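Local coordinates for protein 4-hydroxy-3-methylbut-2-enyl diphosphate reductase (Aquifex aeolicus, PDB 3DNF) that reduces (E)-4-hydroxy-3-methylbut-2-enyl diphosphate to isopentenyl and dimethylallyl diphosphate with an iron-sulfur cluster, the terminal step of the non-mevalonate isoprenoid pathway, at residues I161-T166 with I189-N194; G113-L118 with N138-V143; S197-S202 with R225-I230; E157-V162 with L181-V186; V69-H74 with L89-A94. All coordinates share one frame; numbering follows the deposited sequence. Where two conformers were deposited one is given.

Contact 1: residues I161-T166 with I189-N194. With F3S (Fe3-s4 cluster), chain E.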
# COMPACT_ATOMS: atom_id res chain seq x y z
N ILE B 161 -9.04 3.12 0.56
CA ILE B 161 -8.72 2.45 1.78
C ILE B 161 -8.64 3.42 2.94
O ILE B 161 -7.93 4.43 2.85
CB ILE B 161 -7.40 1.63 1.65
CG1 ILE B 161 -7.53 0.70 0.46
CG2 ILE B 161 -7.05 0.84 2.93
CD1 ILE B 161 -6.24 -0.01 0.08
N VAL B 162 -9.40 3.09 4.00
CA VAL B 162 -9.31 3.84 5.26
C VAL B 162 -9.04 2.87 6.43
O VAL B 162 -9.00 1.64 6.25
CB VAL B 162 -10.57 4.69 5.53
CG1 VAL B 162 -10.71 5.75 4.43
CG2 VAL B 162 -11.80 3.83 5.68
N ALA B 163 -8.81 3.42 7.63
CA ALA B 163 -8.47 2.60 8.80
C ALA B 163 -9.37 2.93 9.98
O ALA B 163 -9.78 4.09 10.19
CB ALA B 163 -7.01 2.80 9.21
N GLN B 164 -9.69 1.90 10.73
CA GLN B 164 -10.19 2.10 12.08
C GLN B 164 -9.11 2.91 12.82
O GLN B 164 -7.91 2.71 12.60
CB GLN B 164 -10.40 0.74 12.73
CG GLN B 164 -11.05 0.79 14.12
CD GLN B 164 -11.04 -0.56 14.80
OE1 GLN B 164 -10.64 -1.56 14.21
NE2 GLN B 164 -11.50 -0.60 16.06
N THR B 165 -9.52 3.89 13.62
CA THR B 165 -8.54 4.83 14.25
C THR B 165 -7.43 4.13 15.04
O THR B 165 -6.28 4.61 15.08
CB THR B 165 -9.22 5.87 15.16
OG1 THR B 165 -9.93 5.22 16.24
CG2 THR B 165 -10.20 6.80 14.33
N THR B 166 -7.79 3.01 15.67
CA THR B 166 -6.85 2.21 16.48
C THR B 166 -6.19 1.06 15.73
O THR B 166 -5.53 0.23 16.34
CB THR B 166 -7.57 1.65 17.72
OG1 THR B 166 -8.72 0.93 17.28
CG2 THR B 166 -8.01 2.79 18.60
N ILE B 189 -6.66 7.02 2.42
CA ILE B 189 -6.70 8.12 3.36
C ILE B 189 -6.36 7.53 4.73
O ILE B 189 -7.16 6.77 5.33
CB ILE B 189 -8.07 8.82 3.35
CG1 ILE B 189 -8.37 9.34 1.94
CG2 ILE B 189 -8.09 9.93 4.48
CD1 ILE B 189 -9.82 9.83 1.80
N ASN B 190 -5.16 7.86 5.21
CA ASN B 190 -4.68 7.27 6.45
C ASN B 190 -5.35 7.91 7.66
O ASN B 190 -4.96 8.99 8.10
CB ASN B 190 -3.16 7.36 6.58
CG ASN B 190 -2.63 6.61 7.81
OD1 ASN B 190 -3.37 6.35 8.78
ND2 ASN B 190 -1.37 6.29 7.79
N THR B 191 -6.34 7.21 8.20
CA THR B 191 -7.10 7.74 9.34
C THR B 191 -6.68 7.12 10.70
O THR B 191 -7.42 7.24 11.70
CB THR B 191 -8.58 7.46 9.10
OG1 THR B 191 -8.73 6.09 8.74
CG2 THR B 191 -9.16 8.37 7.99
N ILE B 192 -5.52 6.47 10.74
CA ILE B 192 -4.95 5.94 12.00
C ILE B 192 -4.61 7.09 12.92
O ILE B 192 -3.90 8.01 12.53
CB ILE B 192 -3.71 5.06 11.75
CG1 ILE B 192 -4.12 3.83 10.92
CG2 ILE B 192 -3.04 4.65 13.08
CD1 ILE B 192 -2.96 2.85 10.62
N CYS B 193 -5.08 7.01 14.16
CA CYS B 193 -4.82 8.06 15.14
C CYS B 193 -3.47 7.80 15.79
O CYS B 193 -3.17 6.64 16.14
CB CYS B 193 -5.96 8.08 16.18
SG CYS B 193 -5.60 9.19 17.52
N ASN B 194 -2.66 8.84 15.98
CA ASN B 194 -1.32 8.66 16.57
C ASN B 194 -1.29 8.58 18.11
O ASN B 194 -0.20 8.44 18.69
CB ASN B 194 -0.33 9.74 16.09
CG ASN B 194 -0.74 11.17 16.49
OD1 ASN B 194 -1.70 11.40 17.23
ND2 ASN B 194 0.00 12.14 15.98
FE1 F3S E . -7.48 8.73 18.85
FE3 F3S E . -9.96 9.79 19.16
FE4 F3S E . -8.72 8.60 20.93
S1 F3S E . -9.23 8.45 17.46
S2 F3S E . -7.14 7.18 20.50
S3 F3S E . -8.05 10.52 20.16
S4 F3S E . -10.90 8.67 20.93
O HOH W 1 -4.08 4.13 16.85

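Contact 2: residues G113-L118 with N138-V143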
# COMPACT_ATOMS: atom_id res chain seq x y z
N GLY B 113 -15.98 7.65 -6.42
CA GLY B 113 -16.24 6.47 -7.24
C GLY B 113 -15.44 5.25 -6.78
O GLY B 113 -15.28 4.29 -7.54
N TYR B 114 -14.93 5.27 -5.55
CA TYR B 114 -14.18 4.10 -5.06
C TYR B 114 -15.03 3.06 -4.33
O TYR B 114 -16.03 3.41 -3.69
CB TYR B 114 -13.07 4.51 -4.05
CG TYR B 114 -11.96 5.31 -4.68
CD1 TYR B 114 -10.89 4.67 -5.29
CD2 TYR B 114 -12.01 6.72 -4.72
CE1 TYR B 114 -9.88 5.41 -5.89
CE2 TYR B 114 -11.00 7.46 -5.31
CZ TYR B 114 -9.93 6.79 -5.90
OH TYR B 114 -8.95 7.51 -6.50
N PHE B 115 -14.61 1.79 -4.44
CA PHE B 115 -15.12 0.73 -3.56
C PHE B 115 -14.27 0.83 -2.27
O PHE B 115 -13.07 0.87 -2.34
CB PHE B 115 -14.86 -0.63 -4.21
CG PHE B 115 -15.28 -1.80 -3.37
CD1 PHE B 115 -16.60 -2.26 -3.40
CD2 PHE B 115 -14.36 -2.46 -2.54
CE1 PHE B 115 -17.00 -3.37 -2.62
CE2 PHE B 115 -14.74 -3.57 -1.76
CZ PHE B 115 -16.06 -4.04 -1.81
N VAL B 116 -14.92 0.88 -1.11
CA VAL B 116 -14.19 1.22 0.13
C VAL B 116 -13.75 -0.05 0.88
O VAL B 116 -14.54 -0.95 1.17
CB VAL B 116 -15.03 2.16 1.03
CG1 VAL B 116 -14.36 2.39 2.41
CG2 VAL B 116 -15.19 3.52 0.32
N VAL B 117 -12.49 -0.05 1.29
CA VAL B 117 -11.99 -1.00 2.25
C VAL B 117 -11.69 -0.31 3.59
O VAL B 117 -10.98 0.68 3.63
CB VAL B 117 -10.73 -1.66 1.69
CG1 VAL B 117 -9.93 -2.34 2.80
CG2 VAL B 117 -11.09 -2.66 0.56
N LEU B 118 -12.35 -0.77 4.64
CA LEU B 118 -12.11 -0.26 6.00
C LEU B 118 -11.25 -1.30 6.69
O LEU B 118 -11.72 -2.39 6.97
CB LEU B 118 -13.45 -0.07 6.73
CG LEU B 118 -13.48 0.30 8.21
CD1 LEU B 118 -12.66 1.56 8.44
CD2 LEU B 118 -14.97 0.50 8.62
N ASN B 138 -24.61 6.00 0.27
CA ASN B 138 -24.80 5.09 -0.89
C ASN B 138 -23.49 4.49 -1.41
O ASN B 138 -23.33 4.19 -2.60
CB ASN B 138 -25.56 5.79 -2.01
CG ASN B 138 -26.88 6.28 -1.54
OD1 ASN B 138 -27.61 5.58 -0.82
ND2 ASN B 138 -27.21 7.52 -1.90
N GLY B 139 -22.57 4.34 -0.49
CA GLY B 139 -21.28 3.74 -0.76
C GLY B 139 -21.30 2.23 -0.64
O GLY B 139 -22.23 1.67 -0.09
N LYS B 140 -20.27 1.59 -1.18
CA LYS B 140 -20.15 0.16 -1.05
C LYS B 140 -18.74 -0.20 -0.61
O LYS B 140 -17.75 0.47 -0.96
CB LYS B 140 -20.55 -0.55 -2.36
CG LYS B 140 -19.69 -0.19 -3.54
CD LYS B 140 -20.29 -0.75 -4.85
CE LYS B 140 -19.31 -0.49 -5.99
NZ LYS B 140 -19.86 -0.74 -7.36
N GLY B 141 -18.65 -1.25 0.19
CA GLY B 141 -17.34 -1.60 0.74
C GLY B 141 -17.37 -2.76 1.71
O GLY B 141 -18.43 -3.33 2.04
N ILE B 142 -16.18 -3.11 2.20
CA ILE B 142 -16.04 -4.18 3.17
C ILE B 142 -15.08 -3.75 4.30
O ILE B 142 -14.32 -2.78 4.14
CB ILE B 142 -15.51 -5.47 2.53
CG1 ILE B 142 -14.17 -5.20 1.81
CG2 ILE B 142 -16.55 -6.09 1.56
CD1 ILE B 142 -13.44 -6.44 1.30
N VAL B 143 -15.12 -4.55 5.37
CA VAL B 143 -14.09 -4.51 6.45
C VAL B 143 -13.04 -5.57 6.17
O VAL B 143 -13.38 -6.71 5.85
CB VAL B 143 -14.71 -4.76 7.85
CG1 VAL B 143 -13.59 -4.65 8.94
CG2 VAL B 143 -15.82 -3.76 8.11
O HOH W 2 -18.31 3.48 -2.13

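Contact 3: residues S197-S202 with R225-I230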
# COMPACT_ATOMS: atom_id res chain seq x y z
N SER B 197 0.80 5.65 19.52
CA SER B 197 2.21 5.86 19.20
C SER B 197 2.85 6.91 20.11
O SER B 197 3.92 6.67 20.68
CB SER B 197 2.35 6.27 17.73
OG SER B 197 3.71 6.28 17.33
N LEU B 198 2.19 8.06 20.27
CA LEU B 198 2.70 9.13 21.13
C LEU B 198 2.91 8.61 22.57
O LEU B 198 3.99 8.80 23.14
CB LEU B 198 1.75 10.34 21.14
CG LEU B 198 1.50 11.19 19.88
CD1 LEU B 198 0.28 12.08 20.08
CD2 LEU B 198 2.71 12.04 19.52
N ARG B 199 1.89 7.97 23.12
CA ARG B 199 1.94 7.39 24.46
C ARG B 199 3.14 6.43 24.63
O ARG B 199 3.89 6.52 25.61
CB ARG B 199 0.62 6.70 24.79
CG ARG B 199 0.30 6.63 26.26
CD ARG B 199 -0.97 5.83 26.54
NE ARG B 199 -2.22 6.57 26.29
CZ ARG B 199 -3.06 6.29 25.29
NH1 ARG B 199 -2.78 5.31 24.46
NH2 ARG B 199 -4.18 7.00 25.12
N GLN B 200 3.34 5.55 23.64
CA GLN B 200 4.45 4.60 23.66
C GLN B 200 5.84 5.25 23.53
O GLN B 200 6.77 4.88 24.25
CB GLN B 200 4.26 3.52 22.59
CG GLN B 200 3.06 2.61 22.86
CD GLN B 200 2.75 1.64 21.74
OE1 GLN B 200 3.34 1.69 20.67
NE2 GLN B 200 1.81 0.74 22.00
N GLU B 201 5.97 6.22 22.62
CA GLU B 201 7.26 6.90 22.41
C GLU B 201 7.67 7.79 23.58
O GLU B 201 8.86 7.97 23.85
CB GLU B 201 7.24 7.73 21.12
CG GLU B 201 6.96 6.93 19.83
CD GLU B 201 7.85 5.69 19.67
OE1 GLU B 201 9.05 5.75 19.99
OE2 GLU B 201 7.33 4.66 19.19
N SER B 202 6.68 8.35 24.26
CA SER B 202 6.90 9.12 25.48
C SER B 202 7.44 8.24 26.61
O SER B 202 8.28 8.68 27.39
CB SER B 202 5.61 9.83 25.90
OG SER B 202 5.80 10.61 27.07
N ARG B 225 -0.62 -3.15 28.73
CA ARG B 225 0.38 -4.23 28.81
C ARG B 225 1.56 -3.99 27.87
O ARG B 225 2.68 -4.43 28.15
CB ARG B 225 -0.26 -5.60 28.55
CG ARG B 225 -0.98 -6.18 29.77
CD ARG B 225 -1.47 -7.62 29.54
NE ARG B 225 -2.85 -7.62 29.07
CZ ARG B 225 -3.24 -8.01 27.87
NH1 ARG B 225 -2.36 -8.47 26.98
NH2 ARG B 225 -4.53 -7.95 27.55
N ARG B 226 1.30 -3.30 26.76
CA ARG B 226 2.35 -3.00 25.79
C ARG B 226 3.24 -1.91 26.35
O ARG B 226 4.45 -1.97 26.21
CB ARG B 226 1.76 -2.58 24.45
CG ARG B 226 2.57 -3.04 23.24
CD ARG B 226 1.60 -3.27 22.08
NE ARG B 226 2.26 -3.49 20.80
CZ ARG B 226 1.64 -3.44 19.62
NH1 ARG B 226 0.34 -3.18 19.56
NH2 ARG B 226 2.31 -3.66 18.50
N LEU B 227 2.61 -0.92 27.00
CA LEU B 227 3.33 0.13 27.73
C LEU B 227 4.25 -0.46 28.79
O LEU B 227 5.41 -0.04 28.92
CB LEU B 227 2.37 1.13 28.37
CG LEU B 227 1.82 2.32 27.59
CD1 LEU B 227 1.08 3.26 28.55
CD2 LEU B 227 2.91 3.06 26.81
N TYR B 228 3.76 -1.45 29.53
CA TYR B 228 4.62 -2.17 30.48
C TYR B 228 5.83 -2.84 29.81
O TYR B 228 6.96 -2.59 30.21
CB TYR B 228 3.84 -3.18 31.33
CG TYR B 228 4.74 -4.10 32.14
CD1 TYR B 228 5.44 -3.61 33.25
CD2 TYR B 228 4.91 -5.45 31.79
CE1 TYR B 228 6.27 -4.45 34.00
CE2 TYR B 228 5.73 -6.27 32.53
CZ TYR B 228 6.41 -5.76 33.62
OH TYR B 228 7.22 -6.57 34.36
N TYR B 229 5.59 -3.67 28.79
CA TYR B 229 6.67 -4.41 28.12
C TYR B 229 7.73 -3.50 27.51
O TYR B 229 8.92 -3.73 27.69
CB TYR B 229 6.12 -5.33 27.02
CG TYR B 229 5.32 -6.50 27.53
CD1 TYR B 229 3.99 -6.66 27.15
CD2 TYR B 229 5.89 -7.46 28.37
CE1 TYR B 229 3.24 -7.72 27.59
CE2 TYR B 229 5.15 -8.54 28.82
CZ TYR B 229 3.82 -8.66 28.43
OH TYR B 229 3.05 -9.72 28.85
N ILE B 230 7.27 -2.48 26.79
CA ILE B 230 8.15 -1.48 26.17
C ILE B 230 9.09 -0.85 27.21
O ILE B 230 10.28 -0.68 26.96
CB ILE B 230 7.33 -0.42 25.38
CG1 ILE B 230 8.22 0.51 24.55
CG2 ILE B 230 6.45 0.42 26.28
CD1 ILE B 230 7.42 1.53 23.74

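Contact 4: residues E157-V162 with L181-V186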
# COMPACT_ATOMS: atom_id res chain seq x y z
N GLU B 157 -11.80 -2.09 -9.78
CA GLU B 157 -10.64 -1.47 -10.41
C GLU B 157 -10.12 -0.30 -9.58
O GLU B 157 -8.95 0.04 -9.68
CB GLU B 157 -10.96 -1.00 -11.81
CG GLU B 157 -11.28 -2.19 -12.71
CD GLU B 157 -11.43 -1.81 -14.17
OE1 GLU B 157 -11.74 -0.63 -14.44
OE2 GLU B 157 -11.24 -2.70 -15.03
N ARG B 158 -11.02 0.33 -8.83
CA ARG B 158 -10.66 1.48 -7.99
C ARG B 158 -11.08 1.24 -6.55
O ARG B 158 -12.28 1.12 -6.24
CB ARG B 158 -11.25 2.78 -8.52
CG ARG B 158 -10.95 2.98 -10.03
CD ARG B 158 -11.68 4.21 -10.56
NE ARG B 158 -11.09 5.45 -10.07
CZ ARG B 158 -11.76 6.37 -9.38
NH1 ARG B 158 -13.04 6.18 -9.10
NH2 ARG B 158 -11.17 7.49 -9.00
N VAL B 159 -10.08 1.15 -5.69
CA VAL B 159 -10.31 0.83 -4.29
C VAL B 159 -9.81 1.97 -3.40
O VAL B 159 -8.69 2.43 -3.57
CB VAL B 159 -9.68 -0.53 -3.83
CG1 VAL B 159 -9.85 -0.73 -2.31
CG2 VAL B 159 -10.28 -1.69 -4.61
N GLY B 160 -10.69 2.46 -2.52
CA GLY B 160 -10.30 3.43 -1.49
C GLY B 160 -10.15 2.79 -0.13
O GLY B 160 -11.05 2.08 0.35
N ILE B 161 -9.04 3.12 0.56
CA ILE B 161 -8.72 2.45 1.78
C ILE B 161 -8.64 3.42 2.94
O ILE B 161 -7.93 4.43 2.85
CB ILE B 161 -7.40 1.63 1.65
CG1 ILE B 161 -7.53 0.70 0.46
CG2 ILE B 161 -7.05 0.84 2.93
CD1 ILE B 161 -6.24 -0.01 0.08
N VAL B 162 -9.40 3.09 4.00
CA VAL B 162 -9.31 3.84 5.26
C VAL B 162 -9.04 2.87 6.43
O VAL B 162 -9.00 1.64 6.25
CB VAL B 162 -10.57 4.69 5.53
CG1 VAL B 162 -10.71 5.75 4.43
CG2 VAL B 162 -11.80 3.83 5.68
N LEU B 181 -1.07 -3.98 -5.54
CA LEU B 181 -0.47 -4.89 -6.53
C LEU B 181 -1.52 -5.49 -7.44
O LEU B 181 -1.21 -5.92 -8.55
CB LEU B 181 0.31 -6.01 -5.83
CG LEU B 181 1.59 -5.58 -5.10
CD1 LEU B 181 2.35 -6.83 -4.64
CD2 LEU B 181 2.47 -4.72 -5.99
N TRP B 182 -2.75 -5.57 -6.94
CA TRP B 182 -3.81 -6.31 -7.64
C TRP B 182 -4.84 -5.43 -8.36
O TRP B 182 -5.51 -5.90 -9.29
CB TRP B 182 -4.52 -7.24 -6.67
CG TRP B 182 -3.70 -8.42 -6.28
CD1 TRP B 182 -2.87 -8.53 -5.20
CD2 TRP B 182 -3.61 -9.66 -6.99
NE1 TRP B 182 -2.28 -9.78 -5.19
CE2 TRP B 182 -2.71 -10.49 -6.28
CE3 TRP B 182 -4.21 -10.16 -8.16
CZ2 TRP B 182 -2.40 -11.79 -6.69
CZ3 TRP B 182 -3.89 -11.45 -8.58
CH2 TRP B 182 -2.99 -12.25 -7.85
N VAL B 183 -4.98 -4.18 -7.95
CA VAL B 183 -6.00 -3.33 -8.58
C VAL B 183 -5.40 -2.10 -9.27
O VAL B 183 -4.31 -1.65 -8.92
CB VAL B 183 -7.20 -2.93 -7.64
CG1 VAL B 183 -7.74 -4.13 -6.78
CG2 VAL B 183 -6.85 -1.76 -6.78
N LYS B 184 -6.14 -1.54 -10.22
CA LYS B 184 -5.56 -0.52 -11.10
C LYS B 184 -5.23 0.77 -10.37
O LYS B 184 -4.23 1.39 -10.66
CB LYS B 184 -6.50 -0.18 -12.23
CG LYS B 184 -5.98 0.90 -13.19
CD LYS B 184 -7.10 1.38 -14.12
CE LYS B 184 -6.55 2.19 -15.28
NZ LYS B 184 -7.24 1.81 -16.57
N GLU B 185 -6.11 1.16 -9.45
CA GLU B 185 -6.01 2.44 -8.80
C GLU B 185 -6.44 2.34 -7.35
O GLU B 185 -7.52 1.85 -7.04
CB GLU B 185 -6.84 3.47 -9.55
CG GLU B 185 -6.98 4.74 -8.84
CD GLU B 185 -7.74 5.77 -9.63
OE1 GLU B 185 -7.63 5.81 -10.88
OE2 GLU B 185 -8.44 6.57 -8.97
N VAL B 186 -5.56 2.78 -6.46
CA VAL B 186 -5.86 2.69 -5.04
C VAL B 186 -5.72 4.09 -4.46
O VAL B 186 -4.73 4.76 -4.72
CB VAL B 186 -4.90 1.73 -4.30
CG1 VAL B 186 -5.13 1.85 -2.78
CG2 VAL B 186 -5.14 0.31 -4.75

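Contact 5: residues V69-H74 with L89-A94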
# COMPACT_ATOMS: atom_id res chain seq x y z
N VAL B 69 -28.82 11.63 26.24
CA VAL B 69 -27.93 10.50 25.96
C VAL B 69 -26.67 11.00 25.25
O VAL B 69 -26.72 11.86 24.37
CB VAL B 69 -28.60 9.36 25.13
CG1 VAL B 69 -29.67 8.62 25.96
CG2 VAL B 69 -29.16 9.97 23.89
N ILE B 70 -25.53 10.48 25.72
CA ILE B 70 -24.20 10.84 25.19
C ILE B 70 -23.62 9.74 24.32
O ILE B 70 -23.37 8.59 24.78
CB ILE B 70 -23.23 11.25 26.32
CG1 ILE B 70 -23.85 12.42 27.14
CG2 ILE B 70 -21.84 11.65 25.75
CD1 ILE B 70 -23.47 12.39 28.60
N ILE B 71 -23.42 10.07 23.05
CA ILE B 71 -22.80 9.10 22.09
C ILE B 71 -21.31 8.98 22.46
O ILE B 71 -20.66 10.01 22.61
CB ILE B 71 -22.95 9.59 20.65
CG1 ILE B 71 -24.46 9.71 20.30
CG2 ILE B 71 -22.15 8.65 19.64
CD1 ILE B 71 -24.75 10.21 18.89
N ARG B 72 -20.80 7.75 22.56
CA ARG B 72 -19.42 7.57 22.98
C ARG B 72 -18.45 7.95 21.87
O ARG B 72 -18.85 8.16 20.71
CB ARG B 72 -19.17 6.13 23.45
CG ARG B 72 -20.06 5.69 24.64
CD ARG B 72 -19.62 4.36 25.18
NE ARG B 72 -19.76 3.26 24.22
CZ ARG B 72 -19.81 1.98 24.56
NH1 ARG B 72 -19.78 1.62 25.83
NH2 ARG B 72 -19.92 1.04 23.62
N SER B 73 -17.18 8.06 22.26
CA SER B 73 -16.11 8.53 21.38
C SER B 73 -16.01 7.71 20.08
O SER B 73 -15.51 8.23 19.08
CB SER B 73 -14.77 8.56 22.10
OG SER B 73 -14.41 7.22 22.43
N HIS B 74 -16.47 6.47 20.10
CA HIS B 74 -16.45 5.57 18.92
C HIS B 74 -17.57 5.83 17.93
O HIS B 74 -17.53 5.36 16.79
CB HIS B 74 -16.30 4.06 19.30
CG HIS B 74 -17.43 3.49 20.10
ND1 HIS B 74 -18.76 3.65 19.75
CD2 HIS B 74 -17.43 2.71 21.21
CE1 HIS B 74 -19.53 3.02 20.63
NE2 HIS B 74 -18.74 2.43 21.51
N LEU B 89 -35.02 12.48 22.84
CA LEU B 89 -33.90 12.56 23.74
C LEU B 89 -33.02 13.75 23.36
O LEU B 89 -32.88 14.07 22.17
CB LEU B 89 -33.12 11.25 23.65
CG LEU B 89 -33.84 9.94 23.98
CD1 LEU B 89 -32.97 8.74 23.54
CD2 LEU B 89 -34.16 9.89 25.46
N LYS B 90 -32.42 14.40 24.37
CA LYS B 90 -31.33 15.33 24.09
C LYS B 90 -30.04 14.54 23.81
O LYS B 90 -29.51 13.88 24.71
CB LYS B 90 -31.13 16.30 25.26
CG LYS B 90 -29.91 17.21 25.11
CD LYS B 90 -29.79 18.21 26.28
CE LYS B 90 -30.81 19.35 26.06
NZ LYS B 90 -30.66 20.43 27.08
N VAL B 91 -29.58 14.61 22.57
CA VAL B 91 -28.48 13.77 22.09
C VAL B 91 -27.25 14.64 22.06
O VAL B 91 -27.19 15.66 21.32
CB VAL B 91 -28.77 13.13 20.71
CG1 VAL B 91 -27.52 12.32 20.26
CG2 VAL B 91 -30.04 12.23 20.80
N ILE B 92 -26.28 14.27 22.88
CA ILE B 92 -24.95 14.89 22.87
C ILE B 92 -23.97 14.00 22.10
O ILE B 92 -23.69 12.87 22.49
CB ILE B 92 -24.41 15.09 24.29
CG1 ILE B 92 -25.49 15.66 25.25
CG2 ILE B 92 -23.08 15.89 24.28
CD1 ILE B 92 -25.46 17.12 25.52
N ASP B 93 -23.42 14.56 21.03
CA ASP B 93 -22.55 13.76 20.19
C ASP B 93 -21.12 13.94 20.65
O ASP B 93 -20.50 14.94 20.30
CB ASP B 93 -22.65 14.13 18.71
CG ASP B 93 -21.84 13.19 17.82
OD1 ASP B 93 -21.31 12.18 18.35
OD2 ASP B 93 -21.84 13.39 16.59
N ALA B 94 -20.57 12.93 21.34
CA ALA B 94 -19.19 12.98 21.79
C ALA B 94 -18.28 12.04 20.96
O ALA B 94 -17.20 11.69 21.40
CB ALA B 94 -19.08 12.66 23.29

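Contact 1: residues I161-T166 with I189-N194
Thr191 lies against the backbone of Ala163: OG1 stands between its own backbone N and carbonyl carbon (chi1 49°), from where it donates to Ala163 O at 2.7 Å, in the carbonyl plane and on a lone pair. The Ala163 methyl CB meets Ile192 CG1 at 3.5 Å, and Phe172 of helix 169-182 covers both. At the strand end Ile189 N donates to Ile161 O, beside the paired flanks of Val162 CG1 and Ile189 CB. The two segments leave the carboxyl ends of neighbouring parallel strands, the usual place for a site in an open alpha/beta sheet. Here Cys193 N is held by Thr165 O at 2.8 Å, while a water donates to both Thr165 O and Cys193 O. SG of Cys193, anti to its backbone N (chi1 173°), binds an iron of the 3Fe-4S cluster, FE1, at 2.4 Å. Thr165 CB approaches cluster sulfur S1 to 3.5 Å, and Thr165 OG1 is hydrogen-bonded to Glu126, the predicted proton donor.

Contact 2: residues G113-L118 with N138-V143
Val116 is gripped through both backbone polar atoms: its N donates to Lys140 O at 2.9 Å, almost straight at 175°, and its O accepts from Ile142 N. Leu118 N then donates to Ile142 O, also at 2.9 Å, continuing the alternating parallel ladder, which runs on through Leu118 to Val144. Before the ladder begins, a water takes the place of a direct bond, donating to Tyr114 O and accepting from Lys140 N. Strand 115-119, helix 125-136 and strand 141-144 form a beta-alpha-beta unit, and strand 141-144 is outermost in its sheet within the chain.

On one face of the sheet the Phe115 ring, whose CG is anti to the backbone N (chi1 177°), folds over the neighbouring strand. Gly141 CA sits over one face of the ring, 4.0 Å from its centroid, in a CH-pi contact. Lys140 CG reaches Phe115 CD1 at 3.7 Å, the two side chains crossing nearly at right angles, and Ile142 CG1 comes to Phe115 CE2 while lying alongside Val117. His156 stacks with the same ring. On the reverse face Leu118 and Val143 pack on Val127 of helix 125-136. Gly141 CA also lies only 2.9 Å from Val116 O, so the close approach of ring and strand goes with a residue that has no side chain, and the CH-pi contact probably contributes to it.

Contact 3: residues S197-S202 with R225-I230
Leu227 projects from helix 222-234 against Arg199 and Gln200 of helix 195-206, two helices of an open alpha/beta domain that run in broadly the same direction. The short helical segments cross at -28° with their axes 10.0 Å apart, and strand 212-216, part of a parallel sheet, lies between them in the sequence.

Apolar contact carries most of the interface. The two methyls of Leu227 divide the work: CD1 touches Arg199 CD at 3.9 Å, its side chain nearly perpendicular to that of the arginine, whereas CD2 fits against Gln200 CA at 3.8 Å and also meets Gln200 CG. Ile230 CD1 packs on Gln200 CB at 3.9 Å. Val203, about one turn further along helix 195-206, also packs on Leu227 and Ile230.

No hydrogen bond crosses the segments; the polar ends of Gln200 and Arg199 pass by aliphatic carbons or find partners elsewhere. Gln200 stretches out beyond CG, and this carries its amide alongside the aliphatic part of Arg226, NE2 lying 4.0 Å from Arg226 CD. The amide and guanidinium planes are turned 60° apart. Arg199 bends near its end, and NH2 donates to Gly11 O in the loop that also bears Cys13 of the cluster pocket. At the far end of the contact Ile230 CG1 is anti to the backbone N (chi1 -171°), extending the side chain until CD1 rests 3.5 Å from the carbonyl Gln200 O.

Contact 4: residues E157-V162 with L181-V186
Ile161 presses CD1 on Val186 CG1 at 3.6 Å, and Ile179 of helix 169-182 covers both. Beside it Val159 CG2 meets Val183 CG2 at 4.1 Å, these side chains crossing at about a right angle; all four are buried, the tight side of the contact. Strand 158-163, helix 169-182 and strand 185-189 make a beta-alpha-beta unit whose strands pair in parallel: Val159 N donates to Glu185 O at 3.0 Å, and Glu185 N to Glu157 O. On the other face a bend at chi3 (72°) brings Arg158 NH2 within 2.9 Å of Glu185 OE2 in a salt bridge, on its syn side but well out of the carboxylate plane, the two flat groups standing at 90°; the bond from NE is weak. Lys187 of the second subunit also bridges to OE2, while Val186 continues the sheet antiparallel into that chain. By contrast, exposed Lys184 brings only its methylene CB to Glu157 O, and NZ stays 5.5 Å from Glu157 OE1.

Contact 5: residues V69-H74 with L89-A94
Ile71 and Val69 flank Val91 on one face of the paired strands. Ile71 CG1 is anti to its carbonyl carbon and the chain extended beyond (chi2 179°), carrying CD1 across to Val91 CG1 at 3.7 Å; Val69 CG2 meets Val91 CG2 at 3.9 Å. On the other face Ile70 lies alongside Ile92, its CG2 reaching the Ala94 methyl. Three backbone bonds set this register, Val69 N to Lys90 O (2.8 Å), Ile92 N to Val69 O and Ile71 N to Ile92 O; Ala94 N to Ile71 O is weak. In this beta-alpha-beta unit helix 78-86 covers Val91. At the last rung Asp93, paired with Ile71, is hydrogen-bonded through OD1 to Thr95; further on, Ser73 touches the cluster. Arg72 NH2 donates to His74 NE2 at 2.8 Å, in the imidazole plane. The first two rungs are apolar and polar groups enter from Asp93 onward; Arg72, in the conformer described, probably helps to set the rotation of His74, predicted to bind the substrate (E)-4-hydroxy-3-methylbut-2-enyl diphosphate and both products.

Contacts 1, 2 and 4 share one four-stranded sheet: strand 158-163 serves contacts 1 and 4, and strand 115-119 of contact 2 is its neighbour, with Tyr114 OH reaching Glu185 OE2 in a weak hydrogen bond. All three are mainly buried, contact 1 lying nearest the centre of the chain (about 12 Å between centres), where the strands end at the cluster; contacts 3 and 5 are partly buried. Contacts 1 and 4 both meet the second subunit, contact 4 more extensively, with a salt bridge and strand pairing. Contact 5 repeats the parallel ladder in a separate sheet and likewise turns polar toward the cluster. Contact 3 alone joins helices, without hydrogen bonds across its segments, following contact 1 directly in the chain.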